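Local coordinates for protein hydrolase (Bacteroides thetaiotaomicron, PDB 2OBB) that binds a magnesium ion and is probably a hydrolase of the HAD type, its substrate not established, at residues D11-E16 with L93-R98. Residues are numbered along the deposited sequence; the frame is centred on the assembly and turned at random.
With MG (magnesium ion), chain B.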
loop_
_atom_site.group_PDB
_atom_site.type_symbol
_atom_site.label_atom_id
_atom_site.label_comp_id
_atom_site.label_asym_id
_atom_site.label_seq_id
_atom_site.Cartn_x
_atom_site.Cartn_y
_atom_site.Cartn_z
ATOM N N ASP A 11 -3.413 12.071 1.524
ATOM C CA ASP A 11 -2.830 12.742 2.691
ATOM C C ASP A 11 -1.487 12.156 3.141
ATOM O O ASP A 11 -1.370 10.947 3.422
ATOM C CB ASP A 11 -3.794 12.760 3.871
ATOM C CG ASP A 11 -5.158 13.296 3.504
ATOM O OD1 ASP A 11 -5.339 14.533 3.466
ATOM O OD2 ASP A 11 -6.057 12.466 3.260
ATOM N N GLY A 12 -0.480 13.025 3.221
ATOM C CA GLY A 12 0.872 12.615 3.580
ATOM C C GLY A 12 1.677 12.164 2.369
ATOM O O GLY A 12 2.871 11.905 2.481
ATOM N N THR A 13 1.010 12.060 1.219
ATOM C CA THR A 13 1.618 11.563 -0.000
ATOM C C THR A 13 1.692 12.624 -1.094
ATOM O O THR A 13 2.753 12.864 -1.643
ATOM C CB THR A 13 0.854 10.326 -0.541
ATOM O OG1 THR A 13 0.794 9.329 0.481
ATOM C CG2 THR A 13 1.544 9.726 -1.783
ATOM N N ILE A 14 0.539 13.205 -1.444
ATOM C CA ILE A 14 0.447 14.282 -2.423
ATOM C C ILE A 14 0.483 15.643 -1.690
ATOM O O ILE A 14 1.053 16.624 -2.204
ATOM C CB ILE A 14 -0.855 14.149 -3.285
ATOM C CG1 ILE A 14 -0.807 12.901 -4.189
ATOM C CG2 ILE A 14 -1.084 15.392 -4.170
ATOM C CD1 ILE A 14 -2.068 12.670 -4.995
ATOM N N VAL A 15 -0.151 15.698 -0.497
ATOM C CA VAL A 15 -0.114 16.892 0.355
ATOM C C VAL A 15 0.376 16.533 1.747
ATOM O O VAL A 15 0.269 15.382 2.141
ATOM C CB VAL A 15 -1.500 17.575 0.468
ATOM C CG1 VAL A 15 -1.895 18.161 -0.859
ATOM C CG2 VAL A 15 -2.580 16.581 0.979
ATOM N N GLU A 16 0.895 17.513 2.494
ATOM C CA GLU A 16 1.132 17.324 3.923
ATOM C C GLU A 16 -0.166 16.862 4.571
ATOM O O GLU A 16 -1.255 17.261 4.143
ATOM C CB GLU A 16 1.534 18.616 4.618
ATOM C CG GLU A 16 2.474 19.456 3.858
ATOM C CD GLU A 16 3.861 19.333 4.364
ATOM O OE1 GLU A 16 4.423 18.201 4.320
ATOM O OE2 GLU A 16 4.376 20.388 4.817
ATOM N N LEU A 93 1.069 -0.935 -8.628
ATOM C CA LEU A 93 1.971 -0.204 -7.760
ATOM C C LEU A 93 1.166 0.633 -6.758
ATOM O O LEU A 93 0.089 1.152 -7.107
ATOM C CB LEU A 93 2.830 0.730 -8.591
ATOM C CG LEU A 93 4.177 1.154 -8.007
ATOM C CD1 LEU A 93 5.196 -0.003 -8.216
ATOM C CD2 LEU A 93 4.648 2.448 -8.654
ATOM N N PHE A 94 1.698 0.764 -5.535
ATOM C CA PHE A 94 1.099 1.590 -4.512
ATOM C C PHE A 94 2.098 2.655 -4.029
ATOM O O PHE A 94 3.220 2.355 -3.639
ATOM C CB PHE A 94 0.631 0.724 -3.340
ATOM C CG PHE A 94 -0.476 -0.235 -3.691
ATOM C CD1 PHE A 94 -0.191 -1.483 -4.236
ATOM C CD2 PHE A 94 -1.798 0.121 -3.497
ATOM C CE1 PHE A 94 -1.221 -2.390 -4.550
ATOM C CE2 PHE A 94 -2.859 -0.784 -3.804
ATOM C CZ PHE A 94 -2.570 -2.034 -4.321
ATOM N N ILE A 95 1.677 3.902 -4.070
ATOM C CA ILE A 95 2.482 4.986 -3.539
ATOM C C ILE A 95 1.695 5.499 -2.359
ATOM O O ILE A 95 0.603 6.049 -2.534
ATOM C CB ILE A 95 2.705 6.108 -4.589
ATOM C CG1 ILE A 95 3.342 5.521 -5.858
ATOM C CG2 ILE A 95 3.575 7.266 -3.983
ATOM C CD1 ILE A 95 3.508 6.515 -6.996
ATOM N N ASP A 96 2.256 5.322 -1.164
ATOM C CA ASP A 96 1.553 5.607 0.076
ATOM C C ASP A 96 2.549 5.972 1.189
ATOM O O ASP A 96 3.547 5.267 1.413
ATOM C CB ASP A 96 0.786 4.362 0.463
ATOM C CG ASP A 96 -0.366 4.649 1.380
ATOM O OD1 ASP A 96 -0.102 5.372 2.368
ATOM O OD2 ASP A 96 -1.492 4.070 1.144
ATOM N N ASP A 97 2.295 7.054 1.909
ATOM C CA ASP A 97 3.293 7.466 2.923
ATOM C C ASP A 97 3.295 6.483 4.080
ATOM O O ASP A 97 4.201 6.502 4.885
ATOM C CB ASP A 97 3.056 8.880 3.418
ATOM C CG ASP A 97 1.725 9.020 4.122
ATOM O OD1 ASP A 97 0.693 8.675 3.506
ATOM O OD2 ASP A 97 1.706 9.457 5.296
ATOM N N ARG A 98 2.291 5.609 4.149
ATOM C CA ARG A 98 2.239 4.586 5.207
ATOM C C ARG A 98 2.776 3.233 4.766
ATOM O O ARG A 98 2.703 2.265 5.501
ATOM C CB ARG A 98 0.846 4.428 5.782
ATOM C CG ARG A 98 0.354 5.720 6.421
ATOM C CD ARG A 98 -1.020 5.499 7.030
ATOM N NE ARG A 98 -1.653 6.745 7.440
ATOM C CZ ARG A 98 -2.640 6.826 8.328
ATOM N NH1 ARG A 98 -3.133 5.734 8.924
ATOM N NH2 ARG A 98 -3.126 8.011 8.628
HETATM MG MG MG B . -1.340 9.079 3.750
HETATM O O HOH W 1 -1.512 6.958 3.738
HETATM O O HOH W 2 -0.878 9.327 5.800
HETATM O O HOH W 3 -3.320 8.895 4.089
#
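Asp11 and Asp97 meet through a magnesium ion: the backbone O of Asp11 binds the metal at 1.9 Å and OD1 of Asp97 at 2.1 Å. The two oxygens are 3.1 Å apart, Asp11 O from Asp97 OD1, a closeness the shared cation makes tolerable. Asp9 and three waters complete six ligands. With CG between its own backbone N and carbonyl carbon (chi1 63°), Asp97 swings its carboxylate to the ion. OD2 stays off the metal and accepts from a metal-bound water, which in turn accepts from NE of Arg98 in the plane of the guanidinium. Another metal water donates to OD1 of Asp96, which also accepts from the backbone N of Arg98 (166°), an Asx turn; its OD2 forms a salt bridge with Lys88 of the second subunit.

The second shell is anchored by Thr13. Its OG1, 3.1 Å from Asp97 N, accepts a bent hydrogen bond (136°) and is also hydrogen-bonded to OD2 of Asp9, while CG2 packs against CG2 of Ile95 at 3.9 Å. An alanine here would probably leave Asp97 N without its acceptor and Asp9 OD2, still held by the metal, without the hydroxyl. Gly12, lacking a CB, lets the Asp97 carboxylate sit close to the loop. Asp11's own carboxylate turns from the metal to a salt bridge with Arg49.

Asp9 binding by carboxylate and Asp11 by main-chain O, with Thr13 behind, is consistent with the HAD motif DxDx(T/V). Two carboxylates and one carbonyl build the site; in HAD enzymes such a magnesium typically helps hold a phosphate group.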